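Local atomic coordinates of phospholipase C-beta (PLC-beta) (Sepia officinalis, PDB entry 3QR0), a protein that belongs to the phospholipase C-beta family of multidomain proteins, with PH, EF-hand-like, TIM-barrel X and Y, and C2 domains, and binds a calcium ion. Residues T569-Y583 against C593-M607. Residues are numbered along the deposited sequence; the frame is centred on the assembly and turned at random.
Sequences TRIYPKGTRVDSSNY and CQLVALNFQCFDIAM
R570 and I571 pair in parallel with L595 and V596, and three backbone hydrogen bonds fix the register: L595 N to T569 O, I571 N to L595 O (2.9 Å) and A597 N to I571 O. At the start of the ladder, the Q594 side chain bends at chi2 (87°), placing Q594 OE1 2.8 Å from T569 N, whose N-H it accepts, while NE2 is held by Q567 O and A330 O. R570 and L595 share one face of the sheet, their side chains crossing at about a right angle with CB to CB 3.8 Å. From there the extended arginine, CG anti to the backbone N (chi1 178°), runs past the CB of A597 to a salt bridge with E368, a ligand of the calcium ion, and a bond to S543. On the other face, I571 CD1 lies 3.9 Å from C593 SG. The two strands belong to a beta-alpha-beta unit with helix 586-589, within the Y half of the TIM barrel; Y588 of that helix touches I571, C593 and V596.

Beyond the strands, N582 joins the two loops. N582 OD1 accepts from N599 N at 2.7 Å, and N582 ND2 gives two nearly straight bonds (N-H...acceptor 174° for each), both in its amide plane, to N599 O and D604 OD1 (3.1 Å to the latter). N599 O also accepts from C602 N, which reaches it from the opposite face of the carbonyl plane. D604, the N-cap of helix 605-613, takes N582 N on the syn lone pair of OD2; its OD1 receives a weak capping bond from M607 N. One corner of the Y583 ring, CE2, meets both V596 CG1 and L598 CD2, each at 3.6 Å.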
# COMPACT_ATOMS: atom_id res chain seq x y z
N THR A 569 -16.10 12.94 -9.58
CA THR A 569 -17.10 12.02 -9.04
C THR A 569 -16.51 11.29 -7.85
O THR A 569 -15.38 10.77 -7.90
CB THR A 569 -17.53 10.95 -10.07
OG1 THR A 569 -17.85 11.57 -11.31
CG2 THR A 569 -18.76 10.18 -9.58
N ARG A 570 -17.27 11.25 -6.77
CA ARG A 570 -16.98 10.38 -5.64
C ARG A 570 -17.99 9.23 -5.66
O ARG A 570 -19.16 9.44 -5.95
CB ARG A 570 -17.07 11.15 -4.32
CG ARG A 570 -16.83 10.30 -3.08
CD ARG A 570 -16.67 11.18 -1.84
NE ARG A 570 -16.44 10.37 -0.65
CZ ARG A 570 -17.40 9.80 0.10
NH1 ARG A 570 -18.68 9.96 -0.20
NH2 ARG A 570 -17.06 9.08 1.16
N ILE A 571 -17.52 8.03 -5.36
CA ILE A 571 -18.36 6.84 -5.30
C ILE A 571 -18.27 6.27 -3.90
O ILE A 571 -17.20 6.33 -3.29
CB ILE A 571 -17.88 5.76 -6.30
CG1 ILE A 571 -17.59 6.37 -7.68
CG2 ILE A 571 -18.89 4.61 -6.38
CD1 ILE A 571 -18.83 6.69 -8.49
N TYR A 572 -19.36 5.74 -3.37
CA TYR A 572 -19.30 5.06 -2.07
C TYR A 572 -20.24 3.85 -2.01
O TYR A 572 -21.24 3.80 -2.74
CB TYR A 572 -19.58 6.05 -0.92
CG TYR A 572 -20.93 6.69 -0.96
CD1 TYR A 572 -22.00 6.13 -0.26
CD2 TYR A 572 -21.16 7.87 -1.67
CE1 TYR A 572 -23.25 6.71 -0.28
CE2 TYR A 572 -22.42 8.46 -1.70
CZ TYR A 572 -23.46 7.87 -1.00
OH TYR A 572 -24.72 8.43 -1.00
N PRO A 573 -19.91 2.86 -1.16
CA PRO A 573 -20.68 1.62 -1.16
C PRO A 573 -22.12 1.78 -0.68
O PRO A 573 -22.41 2.61 0.18
CB PRO A 573 -19.89 0.70 -0.21
CG PRO A 573 -18.99 1.59 0.56
CD PRO A 573 -18.72 2.78 -0.30
N LYS A 574 -23.02 0.99 -1.27
CA LYS A 574 -24.43 0.97 -0.88
C LYS A 574 -24.63 0.47 0.55
O LYS A 574 -23.81 -0.27 1.09
CB LYS A 574 -25.23 0.10 -1.85
CG LYS A 574 -24.80 -1.37 -1.91
CD LYS A 574 -25.52 -2.14 -3.02
CE LYS A 574 -24.82 -3.47 -3.28
NZ LYS A 574 -25.52 -4.28 -4.32
N GLY A 575 -25.76 0.86 1.14
CA GLY A 575 -26.08 0.53 2.52
C GLY A 575 -26.25 -0.95 2.85
O GLY A 575 -26.13 -1.33 4.02
N THR A 576 -26.53 -1.77 1.84
CA THR A 576 -26.71 -3.21 2.06
C THR A 576 -25.40 -3.94 2.39
O THR A 576 -25.44 -5.07 2.89
CB THR A 576 -27.36 -3.92 0.84
OG1 THR A 576 -26.65 -3.57 -0.36
CG2 THR A 576 -28.82 -3.52 0.70
N ARG A 577 -24.26 -3.32 2.11
CA ARG A 577 -22.96 -3.90 2.48
C ARG A 577 -22.68 -3.63 3.96
O ARG A 577 -21.70 -2.98 4.31
CB ARG A 577 -21.84 -3.31 1.62
CG ARG A 577 -21.95 -3.62 0.14
CD ARG A 577 -20.85 -2.91 -0.64
NE ARG A 577 -20.92 -3.17 -2.07
CZ ARG A 577 -20.45 -4.25 -2.69
NH1 ARG A 577 -19.85 -5.22 -2.01
NH2 ARG A 577 -20.58 -4.36 -4.00
N VAL A 578 -23.55 -4.16 4.81
CA VAL A 578 -23.49 -3.90 6.25
C VAL A 578 -22.23 -4.46 6.91
O VAL A 578 -21.82 -3.97 7.97
CB VAL A 578 -24.76 -4.44 6.97
CG1 VAL A 578 -26.00 -3.70 6.48
CG2 VAL A 578 -24.92 -5.95 6.79
N ASP A 579 -21.60 -5.46 6.28
CA ASP A 579 -20.35 -6.04 6.79
C ASP A 579 -19.09 -5.28 6.35
O ASP A 579 -17.96 -5.74 6.61
CB ASP A 579 -20.24 -7.52 6.39
CG ASP A 579 -20.19 -7.74 4.87
OD1 ASP A 579 -20.48 -6.81 4.08
OD2 ASP A 579 -19.88 -8.89 4.47
N SER A 580 -19.29 -4.14 5.70
CA SER A 580 -18.21 -3.24 5.27
C SER A 580 -17.39 -3.82 4.12
O SER A 580 -16.25 -3.40 3.89
CB SER A 580 -17.33 -2.82 6.45
OG SER A 580 -18.13 -2.32 7.51
N SER A 581 -17.99 -4.74 3.37
CA SER A 581 -17.38 -5.27 2.16
C SER A 581 -17.29 -4.16 1.12
O SER A 581 -17.99 -3.15 1.21
CB SER A 581 -18.21 -6.44 1.62
OG SER A 581 -19.50 -6.00 1.23
N ASN A 582 -16.41 -4.34 0.14
CA ASN A 582 -16.13 -3.34 -0.87
C ASN A 582 -16.41 -3.82 -2.29
O ASN A 582 -16.28 -5.00 -2.58
CB ASN A 582 -14.66 -2.95 -0.81
CG ASN A 582 -14.31 -2.16 0.42
OD1 ASN A 582 -14.90 -1.12 0.68
ND2 ASN A 582 -13.33 -2.64 1.19
N TYR A 583 -16.75 -2.88 -3.17
CA TYR A 583 -16.64 -3.11 -4.62
C TYR A 583 -15.18 -3.02 -5.06
O TYR A 583 -14.36 -2.41 -4.38
CB TYR A 583 -17.47 -2.10 -5.42
CG TYR A 583 -17.37 -0.67 -4.94
CD1 TYR A 583 -18.47 -0.03 -4.39
CD2 TYR A 583 -16.19 0.05 -5.06
CE1 TYR A 583 -18.40 1.28 -3.95
CE2 TYR A 583 -16.10 1.37 -4.61
CZ TYR A 583 -17.22 1.97 -4.06
OH TYR A 583 -17.16 3.28 -3.62
N CYS A 593 -13.57 8.03 -12.64
CA CYS A 593 -13.98 8.53 -11.32
C CYS A 593 -12.75 8.65 -10.43
O CYS A 593 -11.91 7.76 -10.42
CB CYS A 593 -15.00 7.61 -10.64
SG CYS A 593 -16.53 7.38 -11.56
N GLN A 594 -12.66 9.76 -9.70
CA GLN A 594 -11.45 10.11 -8.97
C GLN A 594 -11.46 9.66 -7.52
O GLN A 594 -10.44 9.21 -7.00
CB GLN A 594 -11.22 11.62 -9.02
CG GLN A 594 -11.15 12.19 -10.43
CD GLN A 594 -12.51 12.56 -10.98
OE1 GLN A 594 -13.55 12.21 -10.41
NE2 GLN A 594 -12.52 13.29 -12.08
N LEU A 595 -12.61 9.80 -6.86
CA LEU A 595 -12.73 9.53 -5.43
C LEU A 595 -13.55 8.26 -5.21
O LEU A 595 -14.72 8.31 -4.86
CB LEU A 595 -13.36 10.73 -4.72
CG LEU A 595 -12.61 12.06 -4.78
CD1 LEU A 595 -13.47 13.21 -4.24
CD2 LEU A 595 -11.30 11.98 -4.00
N VAL A 596 -12.91 7.11 -5.44
CA VAL A 596 -13.57 5.82 -5.33
C VAL A 596 -13.39 5.29 -3.90
O VAL A 596 -12.42 4.60 -3.60
CB VAL A 596 -13.03 4.86 -6.40
CG1 VAL A 596 -13.75 3.52 -6.35
CG2 VAL A 596 -13.19 5.49 -7.77
N ALA A 597 -14.35 5.64 -3.04
CA ALA A 597 -14.24 5.41 -1.59
C ALA A 597 -14.43 3.96 -1.16
O ALA A 597 -15.38 3.28 -1.57
CB ALA A 597 -15.23 6.30 -0.85
N LEU A 598 -13.51 3.49 -0.33
CA LEU A 598 -13.52 2.11 0.13
C LEU A 598 -13.52 2.05 1.65
O LEU A 598 -13.05 2.97 2.32
CB LEU A 598 -12.30 1.36 -0.42
CG LEU A 598 -12.18 1.36 -1.95
CD1 LEU A 598 -10.80 0.88 -2.38
CD2 LEU A 598 -13.28 0.50 -2.57
N ASN A 599 -14.04 0.95 2.18
CA ASN A 599 -13.96 0.69 3.61
C ASN A 599 -12.57 0.15 3.95
O ASN A 599 -12.28 -1.02 3.69
CB ASN A 599 -15.05 -0.30 4.02
CG ASN A 599 -16.44 0.28 3.84
OD1 ASN A 599 -16.72 1.39 4.30
ND2 ASN A 599 -17.31 -0.46 3.18
N PHE A 600 -11.74 0.99 4.56
CA PHE A 600 -10.34 0.65 4.84
C PHE A 600 -10.17 -0.45 5.88
O PHE A 600 -9.11 -1.06 5.95
CB PHE A 600 -9.54 1.91 5.25
CG PHE A 600 -8.90 2.61 4.09
CD1 PHE A 600 -9.67 3.03 3.01
CD2 PHE A 600 -7.54 2.84 4.06
CE1 PHE A 600 -9.08 3.67 1.94
CE2 PHE A 600 -6.95 3.49 2.99
CZ PHE A 600 -7.71 3.89 1.93
N GLN A 601 -11.21 -0.70 6.68
CA GLN A 601 -11.17 -1.73 7.72
C GLN A 601 -11.43 -3.13 7.18
O GLN A 601 -11.23 -4.11 7.90
CB GLN A 601 -12.17 -1.42 8.84
CG GLN A 601 -13.64 -1.61 8.47
CD GLN A 601 -14.29 -0.37 7.87
OE1 GLN A 601 -13.67 0.39 7.11
NE2 GLN A 601 -15.55 -0.17 8.21
N CYS A 602 -11.89 -3.24 5.94
CA CYS A 602 -12.19 -4.54 5.35
C CYS A 602 -11.11 -4.89 4.34
O CYS A 602 -11.07 -4.33 3.25
CB CYS A 602 -13.55 -4.51 4.67
SG CYS A 602 -14.05 -6.10 3.94
N PHE A 603 -10.25 -5.84 4.71
CA PHE A 603 -9.10 -6.22 3.89
C PHE A 603 -9.46 -7.27 2.84
O PHE A 603 -8.82 -8.31 2.73
CB PHE A 603 -7.96 -6.70 4.78
CG PHE A 603 -7.35 -5.60 5.60
CD1 PHE A 603 -6.61 -4.59 5.00
CD2 PHE A 603 -7.55 -5.54 6.97
CE1 PHE A 603 -6.06 -3.56 5.74
CE2 PHE A 603 -7.01 -4.51 7.73
CZ PHE A 603 -6.26 -3.52 7.11
N ASP A 604 -10.49 -6.97 2.06
CA ASP A 604 -10.90 -7.83 0.96
C ASP A 604 -10.09 -7.47 -0.29
O ASP A 604 -9.21 -6.61 -0.25
CB ASP A 604 -12.42 -7.73 0.73
CG ASP A 604 -12.91 -6.32 0.43
OD1 ASP A 604 -12.11 -5.34 0.42
OD2 ASP A 604 -14.13 -6.19 0.19
N ILE A 605 -10.38 -8.15 -1.40
CA ILE A 605 -9.64 -7.92 -2.65
C ILE A 605 -9.55 -6.42 -3.02
O ILE A 605 -8.49 -5.93 -3.42
CB ILE A 605 -10.21 -8.78 -3.82
CG1 ILE A 605 -9.40 -8.57 -5.11
CG2 ILE A 605 -11.70 -8.49 -4.03
CD1 ILE A 605 -9.86 -7.39 -5.96
N ALA A 606 -10.65 -5.70 -2.84
CA ALA A 606 -10.71 -4.28 -3.18
C ALA A 606 -9.66 -3.45 -2.43
O ALA A 606 -8.96 -2.64 -3.04
CB ALA A 606 -12.09 -3.73 -2.90
N MET A 607 -9.54 -3.65 -1.12
CA MET A 607 -8.56 -2.92 -0.32
C MET A 607 -7.12 -3.35 -0.61
O MET A 607 -6.22 -2.52 -0.67
CB MET A 607 -8.86 -3.02 1.19
CG MET A 607 -9.80 -1.95 1.72
SD MET A 607 -9.34 -0.26 1.25
CE MET A 607 -7.75 -0.09 2.06
O HOH W 1 -20.13 -0.62 3.43
O HOH W 2 -13.68 -6.64 -2.67